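Local coordinates for protein aerobactin synthase IucA (Klebsiella pneumoniae subsp. pneumoniae, PDB 5JM8) that uses ATP in making the siderophore aerobactin, probably by activating citrate as an acyl-adenylate and joining it to N6-acetyl-N6-hydroxylysine, at residues T187-E192 with L196-R201; G300-R305 with S451-H456; Q313-R318 with F414-D419. All blocks are in the same frame, centred on the assembly; numbering follows the deposited sequence.

Contacts 2 and 3 are both largely buried. Contact 2, whose Ser451 side chain is about 11 Å from the bound ATP, joins helix 294-306 to strand 451-453 through carbon atoms alone. Contact 3, whose centre lies about 13 Å from that of contact 2, pairs the next helix, 310-318, with helix 394-420; it adds a salt bridge at its exposed end. The two meet where His456 NE2 lies 2.9 Å from Glu417 O, a probable hydrogen bond. Contact 1 is more peripheral and local, with apolar packing across it and polar capping within it. Its Glu192 reaches contact 2 through a salt bridge to Arg305, whereas contacts 1 and 3 do not touch.

Contact 1 of 3, residues T187-E192 with L196-R201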
# COMPACT_ATOMS: atom_id res chain seq x y z
N THR A 187 -5.14 -21.03 -36.44
CA THR A 187 -4.45 -21.77 -37.50
C THR A 187 -3.09 -21.16 -37.82
O THR A 187 -2.31 -21.74 -38.57
CB THR A 187 -5.27 -21.82 -38.80
OG1 THR A 187 -5.42 -20.49 -39.32
CG2 THR A 187 -6.64 -22.43 -38.57
N GLN A 188 -2.83 -19.98 -37.26
CA GLN A 188 -1.56 -19.30 -37.47
C GLN A 188 -0.79 -19.09 -36.16
O GLN A 188 0.18 -18.34 -36.12
CB GLN A 188 -1.78 -17.95 -38.15
CG GLN A 188 -2.44 -18.06 -39.53
CD GLN A 188 -1.67 -18.96 -40.47
OE1 GLN A 188 -2.19 -19.98 -40.94
NE2 GLN A 188 -0.42 -18.60 -40.75
N ILE A 189 -1.23 -19.78 -35.11
CA ILE A 189 -0.57 -19.71 -33.81
C ILE A 189 0.08 -21.04 -33.45
O ILE A 189 -0.61 -22.03 -33.19
CB ILE A 189 -1.56 -19.32 -32.70
CG1 ILE A 189 -2.04 -17.89 -32.91
CG2 ILE A 189 -0.90 -19.45 -31.32
CD1 ILE A 189 -3.17 -17.48 -32.00
N ALA A 190 1.41 -21.06 -33.44
CA ALA A 190 2.17 -22.22 -32.99
C ALA A 190 2.69 -21.97 -31.59
O ALA A 190 3.22 -20.90 -31.31
CB ALA A 190 3.31 -22.51 -33.94
N GLY A 191 2.55 -22.95 -30.71
CA GLY A 191 3.03 -22.80 -29.35
C GLY A 191 2.85 -24.04 -28.50
O GLY A 191 2.54 -25.11 -29.01
N GLU A 192 3.06 -23.87 -27.20
CA GLU A 192 3.01 -24.98 -26.26
C GLU A 192 2.90 -24.41 -24.85
O GLU A 192 3.37 -23.30 -24.59
CB GLU A 192 4.25 -25.86 -26.41
CG GLU A 192 4.14 -27.23 -25.78
CD GLU A 192 5.40 -28.06 -25.98
OE1 GLU A 192 6.31 -27.60 -26.70
OE2 GLU A 192 5.48 -29.17 -25.41
N LEU A 196 -1.93 -25.11 -18.19
CA LEU A 196 -2.93 -24.63 -19.12
C LEU A 196 -2.46 -24.94 -20.54
O LEU A 196 -1.25 -24.92 -20.80
CB LEU A 196 -3.16 -23.13 -18.96
CG LEU A 196 -3.44 -22.60 -17.55
CD1 LEU A 196 -3.40 -21.08 -17.55
CD2 LEU A 196 -4.78 -23.11 -17.05
N ASN A 197 -3.38 -25.22 -21.45
CA ASN A 197 -3.01 -25.38 -22.85
C ASN A 197 -2.69 -24.01 -23.43
O ASN A 197 -2.86 -22.99 -22.75
CB ASN A 197 -4.11 -26.09 -23.65
CG ASN A 197 -5.41 -25.30 -23.72
OD1 ASN A 197 -5.42 -24.07 -23.69
ND2 ASN A 197 -6.52 -26.01 -23.84
N LEU A 198 -2.23 -23.97 -24.68
CA LEU A 198 -1.80 -22.71 -25.29
C LEU A 198 -2.93 -21.70 -25.38
O LEU A 198 -2.75 -20.51 -25.10
CB LEU A 198 -1.22 -22.97 -26.68
CG LEU A 198 -0.81 -21.72 -27.45
CD1 LEU A 198 0.26 -20.93 -26.69
CD2 LEU A 198 -0.31 -22.10 -28.83
N GLN A 199 -4.11 -22.17 -25.80
CA GLN A 199 -5.28 -21.32 -25.92
C GLN A 199 -5.59 -20.63 -24.60
O GLN A 199 -5.95 -19.45 -24.56
CB GLN A 199 -6.49 -22.14 -26.37
CG GLN A 199 -7.76 -21.33 -26.57
CD GLN A 199 -8.94 -22.18 -26.99
OE1 GLN A 199 -8.85 -23.41 -27.07
NE2 GLN A 199 -10.06 -21.53 -27.27
N GLN A 200 -5.43 -21.37 -23.51
CA GLN A 200 -5.76 -20.90 -22.18
C GLN A 200 -4.74 -19.90 -21.62
O GLN A 200 -5.11 -18.97 -20.91
CB GLN A 200 -5.90 -22.09 -21.23
CG GLN A 200 -7.14 -22.94 -21.48
CD GLN A 200 -7.04 -24.32 -20.85
OE1 GLN A 200 -5.97 -24.75 -20.41
NE2 GLN A 200 -8.16 -25.03 -20.81
N ARG A 201 -3.46 -20.10 -21.93
CA ARG A 201 -2.42 -19.16 -21.48
C ARG A 201 -2.67 -17.77 -22.03
O ARG A 201 -2.76 -16.80 -21.27
CB ARG A 201 -1.02 -19.60 -21.91
CG ARG A 201 -0.24 -20.48 -20.93
CD ARG A 201 -0.18 -19.95 -19.49
NE ARG A 201 1.07 -19.28 -19.15
CZ ARG A 201 2.26 -19.87 -19.07
NH1 ARG A 201 2.40 -21.15 -19.35
NH2 ARG A 201 3.32 -19.15 -18.72
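Leu198 lays its CD2 methyl over one face of the Ala190-Gly191 peptide, almost directly above Gly191 N at 3.5 Å. The contact closes a short strand-turn-helix unit: strand 189-193 runs out, the chain turns back, and helix 198-209 starts with a capping box. In that box the two side-chain amides are approached differently. Gln200 N comes to Asn197 OD1 nearly head-on at 2.7 Å, with a C=O...N angle of 178°. Asn197 N instead stands above the plane of the Gln200 amide, 36° out of it, and gives a 2.8 Å bond to Gln200 OE1. The pair thus satisfies two amide N-H groups at the helix start.

Leu198 is the first helical residue and carries the packing. With CG anti to the backbone N (chi1 177°), its two methyls reach the strand: CD2 also touches Gly191 CA, and CD1 lies 4.1 Å from Glu192 N. The lack of a side chain at Gly191 lets the methyl come this close to the backbone. Glu192 CB points away from the helix, and its carboxylate forms a salt bridge with Arg305 of helix 294-306. The same Gln200 amide, through NE2, and that of Gln199 also bond to Leu217 and Asp219 of the second subunit, respectively. At the other end of the patch, Ile189 CG2 meets Leu198 CD2 at 3.7 Å.

Contact 2 of 3, residues G300-R305 with S451-H456; sequences GMRLAR and SAFMPH
Phe453 pushes the far end of its ring against the side of helix 294-306, where it overlaps the aliphatic part of Arg302 and one branch of Leu303. Its CE2 lies 4.0 Å from Arg302 CD, and its CZ is 4.4 Å from Leu303 CD1. Both partners approach the ring obliquely. The guanidinium is not laid on the ring, since the two planes are 86° apart; it is the methylene chain of the arginine that does the touching.

The shape of Arg302 explains this. The extended first part of its chain, with CG anti to the backbone N, brings CD to the ring, and the bend at chi3 (-58°) then turns NE off to its salt bridge with Glu466. The two methyls of Leu303 divide between two residues of the strand. While CD1 faces Phe453, CD2 meets Ser451 CB at 4.0 Å. Ser451 and Phe453 alternate with Ala452 along the strand, so both present their side chains to the helix. The serine contributes its CB to the apolar surface, and its hydroxyl is held by a hydrogen bond to Cys448 O.

The helix belongs to the IucA/IucC family region of the sequence and the strand to the FhuF-like region, so this ordinary van der Waals packing joins the two. The side chain of Ser451 is about 11 Å from the bound ATP and the magnesium ion, and the segment follows closely after the metal-site residue Asp447. Helix and strand segments cross at 64° with their axes 9.4 Å apart. Strand 451-453 pairs antiparallel with strand 422-424, whose Leu422 touches both Leu303 and Phe453, while the loop carrying Asn471 bonds to the backbone of Ser451 and Phe453.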
# COMPACT_ATOMS: atom_id res chain seq x y z
N GLY A 300 13.31 -24.63 -22.22
CA GLY A 300 12.52 -24.16 -21.10
C GLY A 300 11.41 -25.14 -20.79
O GLY A 300 11.15 -25.45 -19.63
N MET A 301 10.75 -25.62 -21.84
CA MET A 301 9.70 -26.62 -21.70
C MET A 301 10.27 -27.89 -21.09
O MET A 301 9.68 -28.48 -20.18
CB MET A 301 9.06 -26.93 -23.05
CG MET A 301 8.33 -25.77 -23.70
SD MET A 301 6.96 -25.12 -22.73
CE MET A 301 5.92 -26.56 -22.54
N ARG A 302 11.43 -28.30 -21.59
CA ARG A 302 12.10 -29.50 -21.13
C ARG A 302 12.37 -29.44 -19.63
O ARG A 302 12.11 -30.40 -18.90
CB ARG A 302 13.42 -29.69 -21.90
CG ARG A 302 14.22 -30.91 -21.50
CD ARG A 302 15.39 -31.15 -22.45
NE ARG A 302 14.93 -31.31 -23.83
CZ ARG A 302 15.22 -30.48 -24.83
NH1 ARG A 302 16.00 -29.42 -24.64
NH2 ARG A 302 14.74 -30.73 -26.04
N LEU A 303 12.90 -28.31 -19.18
CA LEU A 303 13.18 -28.11 -17.77
C LEU A 303 11.89 -28.01 -16.97
O LEU A 303 11.82 -28.46 -15.82
CB LEU A 303 14.03 -26.84 -17.57
CG LEU A 303 14.49 -26.52 -16.15
CD1 LEU A 303 15.39 -27.62 -15.60
CD2 LEU A 303 15.22 -25.18 -16.13
N ALA A 304 10.86 -27.42 -17.57
CA ALA A 304 9.58 -27.24 -16.89
C ALA A 304 8.87 -28.58 -16.68
O ALA A 304 8.29 -28.82 -15.62
CB ALA A 304 8.69 -26.30 -17.69
N ARG A 305 8.90 -29.44 -17.70
CA ARG A 305 8.32 -30.78 -17.58
C ARG A 305 9.11 -31.62 -16.60
O ARG A 305 8.56 -32.45 -15.88
CB ARG A 305 8.29 -31.47 -18.95
CG ARG A 305 7.34 -30.85 -19.94
CD ARG A 305 7.31 -31.63 -21.23
NE ARG A 305 6.42 -31.02 -22.21
CZ ARG A 305 5.10 -31.17 -22.23
NH1 ARG A 305 4.50 -31.92 -21.31
NH2 ARG A 305 4.38 -30.57 -23.17
N SER A 451 20.19 -23.86 -19.33
CA SER A 451 20.05 -25.14 -18.65
C SER A 451 20.67 -26.25 -19.48
O SER A 451 20.50 -26.29 -20.70
CB SER A 451 18.58 -25.46 -18.37
OG SER A 451 17.85 -25.60 -19.57
N ALA A 452 21.40 -27.14 -18.81
CA ALA A 452 22.01 -28.29 -19.47
C ALA A 452 22.08 -29.45 -18.50
O ALA A 452 21.93 -29.27 -17.29
CB ALA A 452 23.38 -27.94 -19.99
N PHE A 453 22.33 -30.65 -19.02
CA PHE A 453 22.30 -31.86 -18.21
C PHE A 453 23.56 -32.69 -18.39
O PHE A 453 24.07 -32.85 -19.49
CB PHE A 453 21.06 -32.69 -18.56
CG PHE A 453 19.77 -31.93 -18.43
CD1 PHE A 453 19.18 -31.77 -17.19
CD2 PHE A 453 19.16 -31.37 -19.54
CE1 PHE A 453 17.99 -31.07 -17.06
CE2 PHE A 453 17.98 -30.67 -19.42
CZ PHE A 453 17.39 -30.51 -18.18
N MET A 454 24.06 -33.22 -17.27
CA MET A 454 25.23 -34.08 -17.27
C MET A 454 24.81 -35.50 -17.61
O MET A 454 23.62 -35.82 -17.58
CB MET A 454 25.93 -34.03 -15.91
CG MET A 454 26.38 -32.64 -15.51
SD MET A 454 27.44 -31.89 -16.75
CE MET A 454 28.84 -33.02 -16.71
N PRO A 455 25.78 -36.36 -17.95
CA PRO A 455 25.47 -37.76 -18.25
C PRO A 455 24.72 -38.47 -17.13
O PRO A 455 23.87 -39.31 -17.41
CB PRO A 455 26.85 -38.38 -18.47
CG PRO A 455 27.70 -37.25 -18.93
CD PRO A 455 27.20 -36.05 -18.19
N HIS A 456 25.01 -38.11 -15.88
CA HIS A 456 24.41 -38.80 -14.74
C HIS A 456 23.03 -38.23 -14.39
O HIS A 456 22.46 -38.56 -13.34
CB HIS A 456 25.34 -38.73 -13.52
CG HIS A 456 25.74 -37.34 -13.12
ND1 HIS A 456 26.75 -36.65 -13.76
CD2 HIS A 456 25.29 -36.53 -12.13
CE1 HIS A 456 26.89 -35.46 -13.19
NE2 HIS A 456 26.02 -35.37 -12.20

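Contact 3 of 3, residues Q313-R318 with F414-D419; sequences QTLQAR and FTAEAD
Arg318 reaches across from the last turn of helix 310-318 to Asp419 and Thr415, and the approach is closest at the solvent side, between Arg318 and Asp419. Its side chain is extended throughout, with CG anti to the backbone N, which carries the guanidinium over to helix 394-420. NH1 donates to Asp419 OD2 at 2.6 Å, with an N-H...O angle of 148°; the carboxylate oxygen receives it on its anti lone pair and stands 20° out of the guanidinium plane. This is a salt bridge through a single bond. The second oxygen, Asp419 OD1, is bonded to Thr525 N, an anchor that probably helps to fix the carboxylate. Thr415, a buried residue, sets CG2 against one guanidinium face, offset toward the rim and 3.5 Å from Arg318 NH1, while its OG1 bonds back to Lys411 O in its own helix.

The buried side is looser. There Leu315 CD2 meets Ala416 CB at 4.3 Å, although their CA atoms are the nearest pair across the contact, 7.4 Å apart. Apolar packing in the interior is thus bordered by an ion pair at the surface.

The helix segments run roughly antiparallel, at 144° with axes 11.4 Å apart. Leu315 also touches Tyr420, while Phe414, on another side of its helix, packs against helices 475-500 and 528-535. Thr314 and Ala317 of helix 310-318 pack on Gln396 of the third subunit.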
# COMPACT_ATOMS: atom_id res chain seq x y z
N GLN A 313 11.31 -32.49 -7.25
CA GLN A 313 10.57 -32.32 -6.01
C GLN A 313 11.48 -32.54 -4.81
O GLN A 313 11.42 -31.80 -3.82
CB GLN A 313 9.39 -33.29 -5.97
CG GLN A 313 8.16 -32.75 -5.30
CD GLN A 313 7.03 -33.76 -5.25
OE1 GLN A 313 7.24 -34.96 -5.46
NE2 GLN A 313 5.83 -33.29 -4.96
N THR A 314 12.34 -33.55 -4.91
CA THR A 314 13.30 -33.87 -3.87
C THR A 314 14.34 -32.76 -3.76
O THR A 314 14.71 -32.35 -2.65
CB THR A 314 14.02 -35.21 -4.16
OG1 THR A 314 13.05 -36.25 -4.29
CG2 THR A 314 14.99 -35.56 -3.04
N LEU A 315 14.80 -32.28 -4.91
CA LEU A 315 15.79 -31.21 -4.95
C LEU A 315 15.22 -29.93 -4.35
O LEU A 315 15.89 -29.25 -3.57
CB LEU A 315 16.25 -30.96 -6.39
CG LEU A 315 17.15 -29.75 -6.63
CD1 LEU A 315 18.50 -29.92 -5.95
CD2 LEU A 315 17.33 -29.51 -8.12
N GLN A 316 13.98 -29.62 -4.70
CA GLN A 316 13.33 -28.40 -4.22
C GLN A 316 13.12 -28.46 -2.71
O GLN A 316 13.19 -27.43 -2.03
CB GLN A 316 11.98 -28.20 -4.92
CG GLN A 316 11.24 -26.93 -4.51
CD GLN A 316 11.99 -25.66 -4.86
OE1 GLN A 316 11.88 -25.15 -5.97
NE2 GLN A 316 12.76 -25.15 -3.90
N ALA A 317 12.87 -29.65 -2.19
CA ALA A 317 12.64 -29.84 -0.77
C ALA A 317 13.91 -29.61 0.03
O ALA A 317 13.88 -29.07 1.13
CB ALA A 317 12.10 -31.24 -0.50
N ARG A 318 15.04 -30.01 -0.56
CA ARG A 318 16.34 -29.90 0.09
C ARG A 318 16.81 -28.45 0.14
O ARG A 318 17.54 -28.05 1.05
CB ARG A 318 17.36 -30.77 -0.64
CG ARG A 318 18.75 -30.77 -0.05
CD ARG A 318 19.66 -31.67 -0.85
NE ARG A 318 21.05 -31.65 -0.39
CZ ARG A 318 22.02 -32.37 -0.93
NH1 ARG A 318 21.77 -33.19 -1.95
NH2 ARG A 318 23.26 -32.28 -0.45
N PHE A 414 25.75 -25.76 -7.18
CA PHE A 414 26.79 -26.78 -7.24
C PHE A 414 26.23 -28.16 -6.90
O PHE A 414 26.72 -29.17 -7.40
CB PHE A 414 27.94 -26.45 -6.29
CG PHE A 414 28.93 -25.46 -6.83
CD1 PHE A 414 29.85 -25.84 -7.80
CD2 PHE A 414 28.96 -24.16 -6.36
CE1 PHE A 414 30.77 -24.93 -8.29
CE2 PHE A 414 29.88 -23.25 -6.85
CZ PHE A 414 30.78 -23.63 -7.81
N THR A 415 25.21 -28.19 -6.04
CA THR A 415 24.60 -29.44 -5.61
C THR A 415 23.66 -29.99 -6.68
O THR A 415 23.55 -31.21 -6.85
CB THR A 415 23.82 -29.27 -4.30
OG1 THR A 415 24.70 -28.81 -3.26
CG2 THR A 415 23.18 -30.58 -3.86
N ALA A 416 22.97 -29.10 -7.37
CA ALA A 416 22.06 -29.49 -8.44
C ALA A 416 22.80 -30.22 -9.56
O ALA A 416 22.28 -31.15 -10.16
CB ALA A 416 21.33 -28.28 -8.99
N GLU A 417 24.03 -29.77 -9.84
CA GLU A 417 24.87 -30.41 -10.84
C GLU A 417 25.47 -31.71 -10.33
O GLU A 417 25.45 -32.73 -11.01
CB GLU A 417 25.99 -29.46 -11.29
CG GLU A 417 26.93 -30.04 -12.35
CD GLU A 417 27.96 -31.00 -11.78
OE1 GLU A 417 28.55 -30.68 -10.72
OE2 GLU A 417 28.18 -32.07 -12.38
N ALA A 418 26.02 -31.67 -9.12
CA ALA A 418 26.74 -32.82 -8.58
C ALA A 418 25.80 -33.99 -8.28
O ALA A 418 26.04 -35.11 -8.74
CB ALA A 418 27.49 -32.42 -7.32
N ASP A 419 24.74 -33.73 -7.52
CA ASP A 419 23.87 -34.80 -7.04
C ASP A 419 22.81 -35.23 -8.05
O ASP A 419 22.40 -36.39 -8.06
CB ASP A 419 23.20 -34.37 -5.73
CG ASP A 419 24.19 -34.23 -4.59
OD1 ASP A 419 25.39 -34.50 -4.79
OD2 ASP A 419 23.76 -33.85 -3.47